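Local coordinates for protein CAS6A (Thermus thermophilus, PDB 4C97) that probably cleaves precursor CRISPR RNA as a Cas6-type endoribonuclease in antiviral defence, at residues Thr175-Leu180 with Val200-Pro205; Val11-Gly16 with Arg93-Leu98; Ala187-Asp192 with Thr231-Gly236. The protein carries 1 engineered substitution. All blocks are in the same frame, centred on the assembly; numbering follows the deposited sequence.

Contact 1 of 3, residues Thr175-Leu180 with Val200-Pro205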
loop_
_atom_site.group_PDB
_atom_site.type_symbol
_atom_site.label_atom_id
_atom_site.label_comp_id
_atom_site.label_asym_id
_atom_site.label_seq_id
_atom_site.Cartn_x
_atom_site.Cartn_y
_atom_site.Cartn_z
ATOM N N THR A 175 -2.631 18.995 9.326
ATOM C CA THR A 175 -1.339 18.327 9.171
ATOM C C THR A 175 -0.478 19.094 8.196
ATOM O O THR A 175 -0.950 19.524 7.136
ATOM C CB THR A 175 -1.477 16.863 8.719
ATOM O OG1 THR A 175 -2.306 16.161 9.637
ATOM C CG2 THR A 175 -0.112 16.155 8.672
ATOM N N THR A 176 0.785 19.271 8.568
ATOM C CA THR A 176 1.756 19.955 7.735
ATOM C C THR A 176 2.877 18.999 7.343
ATOM O O THR A 176 2.860 17.810 7.685
ATOM C CB THR A 176 2.313 21.226 8.421
ATOM O OG1 THR A 176 3.029 21.995 7.460
ATOM C CG2 THR A 176 3.243 20.886 9.583
ATOM N N VAL A 177 3.849 19.522 6.621
ATOM C CA VAL A 177 5.025 18.781 6.261
ATOM C C VAL A 177 6.226 19.355 6.961
ATOM O O VAL A 177 6.516 20.538 6.832
ATOM C CB VAL A 177 5.245 18.780 4.736
ATOM C CG1 VAL A 177 6.597 18.225 4.401
ATOM C CG2 VAL A 177 4.152 17.962 4.027
ATOM N N ARG A 178 6.923 18.519 7.719
ATOM C CA ARG A 178 8.163 18.906 8.373
ATOM C C ARG A 178 9.361 18.766 7.430
ATOM O O ARG A 178 10.242 19.611 7.421
ATOM C CB ARG A 178 8.406 18.078 9.645
ATOM C CG ARG A 178 9.794 18.256 10.231
ATOM C CD ARG A 178 10.033 17.246 11.321
ATOM N NE ARG A 178 9.221 17.563 12.485
ATOM C CZ ARG A 178 9.010 16.728 13.493
ATOM N NH1 ARG A 178 9.546 15.512 13.473
ATOM N NH2 ARG A 178 8.265 17.107 14.517
ATOM N N SER A 179 9.420 17.683 6.663
ATOM C CA SER A 179 10.478 17.514 5.685
ATOM C C SER A 179 10.010 16.700 4.490
ATOM O O SER A 179 9.068 15.897 4.580
ATOM C CB SER A 179 11.708 16.854 6.293
ATOM O OG SER A 179 11.382 15.586 6.797
ATOM N N LEU A 180 10.695 16.909 3.374
ATOM C CA LEU A 180 10.418 16.153 2.157
ATOM C C LEU A 180 11.692 15.981 1.380
ATOM O O LEU A 180 12.491 16.910 1.279
ATOM C CB LEU A 180 9.373 16.864 1.304
ATOM C CG LEU A 180 9.020 16.349 -0.088
ATOM C CD1 LEU A 180 7.576 16.724 -0.399
ATOM C CD2 LEU A 180 9.955 16.878 -1.185
ATOM N N VAL A 200 8.644 11.604 3.113
ATOM C CA VAL A 200 8.023 12.819 3.632
ATOM C C VAL A 200 7.725 12.614 5.117
ATOM O O VAL A 200 7.235 11.563 5.508
ATOM C CB VAL A 200 6.715 13.150 2.880
ATOM C CG1 VAL A 200 6.154 14.461 3.402
ATOM C CG2 VAL A 200 6.956 13.245 1.372
ATOM N N VAL A 201 8.036 13.624 5.938
ATOM C CA VAL A 201 7.625 13.589 7.337
ATOM C C VAL A 201 6.490 14.595 7.551
ATOM O O VAL A 201 6.663 15.795 7.381
ATOM C CB VAL A 201 8.793 13.868 8.280
ATOM C CG1 VAL A 201 8.338 13.721 9.727
ATOM C CG2 VAL A 201 9.960 12.925 7.986
ATOM N N TYR A 202 5.340 14.055 7.927
ATOM C CA TYR A 202 4.125 14.797 8.249
ATOM C C TYR A 202 4.078 15.078 9.729
ATOM O O TYR A 202 4.585 14.298 10.540
ATOM C CB TYR A 202 2.878 13.997 7.829
ATOM C CG TYR A 202 2.906 13.713 6.346
ATOM C CD1 TYR A 202 2.460 14.660 5.435
ATOM C CD2 TYR A 202 3.432 12.525 5.861
ATOM C CE1 TYR A 202 2.522 14.424 4.081
ATOM C CE2 TYR A 202 3.495 12.269 4.504
ATOM C CZ TYR A 202 3.039 13.235 3.619
ATOM O OH TYR A 202 3.118 13.036 2.272
ATOM N N HIS A 203 3.482 16.211 10.080
ATOM C CA HIS A 203 3.408 16.612 11.463
ATOM C C HIS A 203 2.075 17.284 11.704
ATOM O O HIS A 203 1.692 18.186 10.945
ATOM C CB HIS A 203 4.530 17.572 11.779
ATOM C CG HIS A 203 4.409 18.188 13.127
ATOM N ND1 HIS A 203 4.625 17.475 14.281
ATOM C CD2 HIS A 203 4.081 19.442 13.509
ATOM C CE1 HIS A 203 4.442 18.264 15.325
ATOM N NE2 HIS A 203 4.106 19.465 14.881
ATOM N N LEU A 204 1.382 16.853 12.752
ATOM C CA LEU A 204 0.092 17.417 13.128
ATOM C C LEU A 204 0.232 18.258 14.396
ATOM O O LEU A 204 0.336 17.717 15.510
ATOM C CB LEU A 204 -0.931 16.298 13.354
ATOM C CG LEU A 204 -2.326 16.748 13.790
ATOM C CD1 LEU A 204 -2.872 17.848 12.905
ATOM C CD2 LEU A 204 -3.290 15.566 13.824
ATOM N N PRO A 205 0.246 19.591 14.238
ATOM C CA PRO A 205 0.388 20.461 15.403
ATOM C C PRO A 205 -0.759 20.272 16.365
ATOM O O PRO A 205 -1.913 20.148 15.941
ATOM C CB PRO A 205 0.330 21.874 14.801
ATOM C CG PRO A 205 0.692 21.693 13.376
ATOM C CD PRO A 205 0.174 20.350 12.982
#

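Contact 2 of 3, residues Val11-Gly16 with Arg93-Leu98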
loop_
_atom_site.group_PDB
_atom_site.type_symbol
_atom_site.label_atom_id
_atom_site.label_comp_id
_atom_site.label_asym_id
_atom_site.label_seq_id
_atom_site.Cartn_x
_atom_site.Cartn_y
_atom_site.Cartn_z
ATOM N N VAL A 11 4.161 -11.841 0.015
ATOM C CA VAL A 11 5.200 -11.620 -0.980
ATOM C C VAL A 11 5.512 -12.894 -1.755
ATOM O O VAL A 11 5.755 -13.949 -1.162
ATOM C CB VAL A 11 6.487 -11.088 -0.347
ATOM C CG1 VAL A 11 7.631 -11.073 -1.361
ATOM C CG2 VAL A 11 6.272 -9.651 0.197
ATOM N N LEU A 12 5.497 -12.789 -3.081
ATOM C CA LEU A 12 5.916 -13.888 -3.958
ATOM C C LEU A 12 7.352 -13.638 -4.373
ATOM O O LEU A 12 7.639 -12.682 -5.126
ATOM C CB LEU A 12 5.045 -13.962 -5.222
ATOM C CG LEU A 12 3.622 -14.504 -5.102
ATOM C CD1 LEU A 12 2.857 -13.886 -3.947
ATOM C CD2 LEU A 12 2.875 -14.287 -6.416
ATOM N N VAL A 13 8.237 -14.502 -3.881
ATOM C CA VAL A 13 9.648 -14.452 -4.215
ATOM C C VAL A 13 9.799 -15.148 -5.560
ATOM O O VAL A 13 9.375 -16.287 -5.723
ATOM C CB VAL A 13 10.517 -15.135 -3.146
ATOM C CG1 VAL A 13 11.984 -15.126 -3.547
ATOM C CG2 VAL A 13 10.330 -14.454 -1.811
ATOM N N LEU A 14 10.390 -14.452 -6.525
ATOM C CA LEU A 14 10.324 -14.891 -7.917
ATOM C C LEU A 14 11.683 -15.271 -8.462
ATOM O O LEU A 14 12.664 -14.575 -8.233
ATOM C CB LEU A 14 9.741 -13.768 -8.786
ATOM C CG LEU A 14 8.356 -13.269 -8.382
ATOM C CD1 LEU A 14 8.009 -12.014 -9.188
ATOM C CD2 LEU A 14 7.286 -14.342 -8.528
ATOM N N GLU A 15 11.734 -16.371 -9.208
ATOM C CA GLU A 15 12.927 -16.673 -9.980
ATOM C C GLU A 15 12.590 -16.612 -11.460
ATOM O O GLU A 15 11.565 -17.130 -11.909
ATOM C CB GLU A 15 13.561 -18.011 -9.570
ATOM C CG GLU A 15 12.584 -19.068 -9.125
ATOM C CD GLU A 15 13.254 -20.411 -8.831
ATOM O OE1 GLU A 15 14.458 -20.557 -9.130
ATOM O OE2 GLU A 15 12.574 -21.319 -8.300
ATOM N N GLY A 16 13.471 -15.966 -12.207
ATOM C CA GLY A 16 13.244 -15.694 -13.609
ATOM C C GLY A 16 13.912 -14.398 -13.984
ATOM O O GLY A 16 14.409 -13.679 -13.124
ATOM N N ARG A 93 9.053 -18.395 -11.920
ATOM C CA ARG A 93 8.711 -19.463 -11.015
ATOM C C ARG A 93 8.599 -18.882 -9.601
ATOM O O ARG A 93 9.426 -18.074 -9.178
ATOM C CB ARG A 93 9.772 -20.556 -11.089
ATOM C CG ARG A 93 9.541 -21.700 -10.148
ATOM C CD ARG A 93 10.476 -22.851 -10.455
ATOM N NE ARG A 93 10.529 -23.129 -11.891
ATOM C CZ ARG A 93 9.625 -23.844 -12.558
ATOM N NH1 ARG A 93 8.590 -24.379 -11.925
ATOM N NH2 ARG A 93 9.761 -24.031 -13.866
ATOM N N VAL A 94 7.550 -19.263 -8.889
ATOM C CA VAL A 94 7.339 -18.768 -7.545
ATOM C C VAL A 94 8.104 -19.653 -6.576
ATOM O O VAL A 94 7.739 -20.808 -6.353
ATOM C CB VAL A 94 5.844 -18.740 -7.184
ATOM C CG1 VAL A 94 5.636 -18.301 -5.745
ATOM C CG2 VAL A 94 5.088 -17.809 -8.126
ATOM N N ARG A 95 9.169 -19.107 -6.000
ATOM C CA ARG A 95 10.019 -19.882 -5.108
ATOM C C ARG A 95 9.416 -20.014 -3.732
ATOM O O ARG A 95 9.517 -21.068 -3.097
ATOM C CB ARG A 95 11.381 -19.232 -4.971
ATOM C CG ARG A 95 12.257 -19.894 -3.925
ATOM C CD ARG A 95 13.630 -19.288 -3.956
ATOM N NE ARG A 95 14.240 -19.500 -5.265
ATOM C CZ ARG A 95 15.013 -18.620 -5.893
ATOM N NH1 ARG A 95 15.293 -17.445 -5.336
ATOM N NH2 ARG A 95 15.509 -18.924 -7.085
ATOM N N ALA A 96 8.810 -18.933 -3.261
ATOM C CA ALA A 96 8.224 -18.918 -1.937
ATOM C C ALA A 96 7.111 -17.896 -1.882
ATOM O O ALA A 96 7.141 -16.889 -2.585
ATOM C CB ALA A 96 9.294 -18.603 -0.886
ATOM N N VAL A 97 6.125 -18.175 -1.042
ATOM C CA VAL A 97 5.087 -17.223 -0.723
ATOM C C VAL A 97 5.219 -16.915 0.759
ATOM O O VAL A 97 5.045 -17.796 1.599
ATOM C CB VAL A 97 3.701 -17.795 -1.040
ATOM C CG1 VAL A 97 2.616 -16.811 -0.671
ATOM C CG2 VAL A 97 3.620 -18.145 -2.518
ATOM N N LEU A 98 5.529 -15.660 1.066
ATOM C CA LEU A 98 5.880 -15.247 2.426
ATOM C C LEU A 98 4.864 -14.299 3.056
ATOM O O LEU A 98 4.405 -13.356 2.414
ATOM C CB LEU A 98 7.237 -14.541 2.398
ATOM C CG LEU A 98 8.389 -15.330 1.776
ATOM C CD1 LEU A 98 9.643 -14.478 1.801
ATOM C CD2 LEU A 98 8.595 -16.636 2.532
#

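Contact 3 of 3, residues Ala187-Asp192 with Thr231-Gly236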
loop_
_atom_site.group_PDB
_atom_site.type_symbol
_atom_site.label_atom_id
_atom_site.label_comp_id
_atom_site.label_asym_id
_atom_site.label_seq_id
_atom_site.Cartn_x
_atom_site.Cartn_y
_atom_site.Cartn_z
ATOM N N ALA A 187 5.054 7.121 -14.632
ATOM C CA ALA A 187 4.184 5.970 -14.457
ATOM C C ALA A 187 3.900 5.443 -15.845
ATOM O O ALA A 187 3.047 5.963 -16.552
ATOM C CB ALA A 187 2.914 6.385 -13.769
ATOM N N ARG A 188 4.641 4.415 -16.238
ATOM C CA ARG A 188 4.736 4.052 -17.646
ATOM C C ARG A 188 3.453 3.430 -18.198
ATOM O O ARG A 188 3.271 3.388 -19.414
ATOM C CB ARG A 188 5.950 3.142 -17.892
ATOM C CG ARG A 188 7.334 3.804 -17.721
ATOM C CD ARG A 188 7.695 4.816 -18.828
ATOM N NE ARG A 188 9.114 5.202 -18.798
ATOM C CZ ARG A 188 9.597 6.380 -19.198
ATOM N NH1 ARG A 188 8.788 7.326 -19.653
ATOM N NH2 ARG A 188 10.901 6.624 -19.136
ATOM N N THR A 189 2.556 2.959 -17.328
ATOM C CA THR A 189 1.271 2.435 -17.785
ATOM C C THR A 189 0.265 3.549 -18.052
ATOM O O THR A 189 -0.796 3.312 -18.601
ATOM C CB THR A 189 0.643 1.489 -16.738
ATOM O OG1 THR A 189 0.446 2.213 -15.528
ATOM C CG2 THR A 189 1.556 0.309 -16.462
ATOM N N GLU A 190 0.611 4.769 -17.660
ATOM C CA GLU A 190 -0.326 5.879 -17.707
ATOM C C GLU A 190 0.077 6.900 -18.741
ATOM O O GLU A 190 1.205 6.890 -19.246
ATOM C CB GLU A 190 -0.406 6.554 -16.329
ATOM C CG GLU A 190 -0.744 5.586 -15.229
ATOM C CD GLU A 190 -2.010 4.804 -15.522
ATOM O OE1 GLU A 190 -3.042 5.451 -15.794
ATOM O OE2 GLU A 190 -1.943 3.556 -15.526
ATOM N N VAL A 191 -0.879 7.768 -19.062
ATOM C CA VAL A 191 -0.669 8.884 -19.959
ATOM C C VAL A 191 -0.333 10.127 -19.143
ATOM O O VAL A 191 -1.086 10.500 -18.248
ATOM C CB VAL A 191 -1.947 9.194 -20.791
ATOM C CG1 VAL A 191 -1.685 10.314 -21.797
ATOM C CG2 VAL A 191 -2.469 7.933 -21.511
ATOM N N ASP A 192 0.789 10.753 -19.477
ATOM C CA ASP A 192 1.194 12.033 -18.906
ATOM C C ASP A 192 1.119 12.026 -17.394
ATOM O O ASP A 192 0.561 12.940 -16.808
ATOM C CB ASP A 192 0.316 13.191 -19.420
ATOM C CG ASP A 192 0.391 13.379 -20.927
ATOM O OD1 ASP A 192 1.472 13.144 -21.509
ATOM O OD2 ASP A 192 -0.633 13.783 -21.530
ATOM N N THR A 231 -3.185 1.800 -7.012
ATOM C CA THR A 231 -2.451 0.860 -6.189
ATOM C C THR A 231 -2.615 -0.582 -6.708
ATOM O O THR A 231 -1.836 -1.451 -6.348
ATOM C CB THR A 231 -2.869 0.947 -4.723
ATOM O OG1 THR A 231 -4.291 0.757 -4.600
ATOM C CG2 THR A 231 -2.483 2.273 -4.160
ATOM N N SER A 232 -3.617 -0.815 -7.555
ATOM C CA SER A 232 -3.802 -2.134 -8.154
ATOM C C SER A 232 -2.717 -2.420 -9.195
ATOM O O SER A 232 -2.556 -3.578 -9.646
ATOM C CB SER A 232 -5.198 -2.269 -8.775
ATOM O OG SER A 232 -5.334 -1.424 -9.909
ATOM N N LEU A 233 -1.984 -1.382 -9.583
ATOM C CA LEU A 233 -0.915 -1.516 -10.567
ATOM C C LEU A 233 0.463 -1.333 -9.965
ATOM O O LEU A 233 1.448 -1.219 -10.688
ATOM C CB LEU A 233 -1.122 -0.551 -11.751
ATOM C CG LEU A 233 -2.353 -0.839 -12.602
ATOM C CD1 LEU A 233 -2.568 0.330 -13.584
ATOM C CD2 LEU A 233 -2.196 -2.127 -13.375
ATOM N N GLY A 234 0.553 -1.355 -8.636
ATOM C CA GLY A 234 1.851 -1.284 -7.998
ATOM C C GLY A 234 2.328 0.105 -7.638
ATOM O O GLY A 234 3.410 0.249 -7.065
ATOM N N TYR A 235 1.533 1.115 -7.984
ATOM C CA TYR A 235 1.852 2.500 -7.642
ATOM C C TYR A 235 1.500 2.720 -6.176
ATOM O O TYR A 235 0.677 1.991 -5.579
ATOM C CB TYR A 235 1.084 3.481 -8.534
ATOM C CG TYR A 235 1.462 3.327 -9.991
ATOM C CD1 TYR A 235 2.732 3.675 -10.427
ATOM C CD2 TYR A 235 0.565 2.817 -10.915
ATOM C CE1 TYR A 235 3.094 3.531 -11.736
ATOM C CE2 TYR A 235 0.913 2.688 -12.237
ATOM C CZ TYR A 235 2.190 3.037 -12.641
ATOM O OH TYR A 235 2.587 2.916 -13.969
ATOM N N GLY A 236 2.118 3.717 -5.576
ATOM C CA GLY A 236 1.748 4.092 -4.220
ATOM C C GLY A 236 2.170 3.134 -3.121
ATOM O O GLY A 236 1.618 3.191 -2.017
#

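Contact 1 of 3, residues Thr175-Leu180 with Val200-Pro205
Arg178 and Ser179 both face Val201, and this makes a classic beta bulge between two antiparallel strands. The strands belong to the second five-stranded sheet of the chain, within the Cas6 family region of the RAMP clan. Before the bulge, Thr176 and His203 form a hydrogen-bonded pair. Thr176 N reaches His203 O at 2.8 Å, nearly straight at 175°. At the bulge, Val201 O accepts Arg178 N at 2.8 Å and, more weakly, Ser179 N. One carbonyl thus serves two successive amides.

The Arg178 side chain starts here. Its CB lies 3.7 Å from Val201 O. CG is anti to the backbone N (chi1 170°), which carries the chain out past Val201, where Arg178 CD comes near Val201 CG1. The chain then bends at chi3, and the guanidinium comes obliquely to the imidazole, with NH2 3.7 Å from His203 ND1. Both groups turn to Asp121 on the neighbouring strand 121-127: Arg178 NH2 makes a salt bridge to OD1, and His203 ND1 a hydrogen bond to the same oxygen. Asp121 therefore gathers the two groups, and its charge probably eases their closeness.

The face of Val177, Leu180, Val200 and Tyr202 is mainly apolar. Val177 and Tyr202 run side by side, with CG2 of the valine 3.9 Å from CE1 of the ring. Val200 CG1 sits over one face of that ring, toward its rim. Helix 144-158 packs on Val177 and Tyr202, and Tyr202 OH is held by Pro142 O. On the Val201 face, Ser179 OG stands between its own backbone N and carbonyl carbon (chi1 60°). That brings OG to 3.2 Å from Val201 CG2.

Contact 2 of 3, residues Val11-Gly16 with Arg93-Leu98
Val13 CG2 meets Leu98 CD1 at 3.7 Å, and the two side chains pass at a slant. Leu98 reaches back along the strand because CG is anti to its own carbonyl carbon (chi1 -55°). Ala96 lies beside Val13 on the same face. On the other face Leu12 meets Val94 and Val97, and Leu14 meets Val94, with Leu14 CD2 4.1 Å from Val94 CG2.

The backbones run antiparallel in the first five-stranded sheet, where strand 6-15 is central and strand 58-65 flanks it. Val11 and Leu98 exchange two backbone bonds, each 2.8 Å between N and O. Between the Leu12-Val97 and Leu14-Val94 pairs the segment 93-98 holds one extra residue, as in a beta bulge. Arg95 N there bonds Val13 O at 2.8 Å. The buried Ala96 N has no partner in the model.

The CB of Arg95 points toward the other strand, and its side chain crosses Glu15 at about a right angle. Arg95 NH2 makes a salt bridge with Glu15 OE1 at 2.8 Å. The oxygen is at the guanidinium edge, but the bond is bent (140°) and weak. Glu15 OE2 lies 3.4 Å from Arg93 CD, while Arg93 NH1 is bonded to Gly83 O. The carboxylate thus rests between two arginine chains. Its charge is probably offset in part, by Arg95 directly and by Arg93 only at longer range.

Contact 3 of 3, residues Ala187-Asp192 with Thr231-Gly236
Tyr235 OH lies 2.7 Å from Thr189 OG1, a hydrogen-bonding distance between two hydroxyls. The threonine oxygen is at the ring edge, in the ring plane. The two side chains come from opposite directions. Thr189 CB points toward the tyrosine, and OG1 stands between its backbone N and carbonyl carbon (chi1 60°), which sets the oxygen against the phenol. Ala187 adds an apolar touch, with CB 3.5 Å from Tyr235 CE1.

The threonine hydroxyl has a clear bond of its own. Thr189 OG1 donates to Glu190 OE2 at 2.7 Å, on the anti lone pair of that carboxylate oxygen. The Glu190 chain folds at chi2 to bring the carboxylate back. Glu190 OE2 is also 3.8 Å from Leu233 CD1.

The backbone sets these groups in place. Ala187 to Glu190 is a type I beta turn, closed by Glu190 N to Ala187 O at 2.9 Å. On the other side, Tyr235 stands between Gly234 and Gly236, both at positive phi. This segment belongs to a glycine-rich loop before the last strand, a feature of Cas6 and related RAMP proteins. In relatives it helps to bind RNA; a similar role here is only probable. Phe131 meets the Tyr235 ring edge-to-face, and Gly234 O is bonded to Ser128 OG. A sulfate ion, probably from the crystallisation liquor, lies near Leu233.

No backbone bond crosses between the turn and the loop; the Tyr235 ring and OH meet Ala187 and Thr189 instead. The Thr189 hydroxyl donates to Glu190 and is well placed to accept from Tyr235, so the three probably form a short polar chain.

How the contacts relate
Contacts 1 and 2 pair antiparallel strands in different sheets, on opposite sides of the chain's centre, with their own centres about 36 Å apart. Both are partly buried. Contact 1 has a mainly apolar face; contact 2 has apolar pairs on both faces and charges at one end. In contact 1 the charge is settled by an aspartate outside the segments; in contact 2 the salt bridge is internal. Contact 3 is nearest the chain's centre and joins two loops. No backbone bond crosses it, it buries far less surface and it depends on one tyrosine. It shares an element with contact 1: strand 176-186 begins there and leads into the turn at 187-192. None of the three touches another.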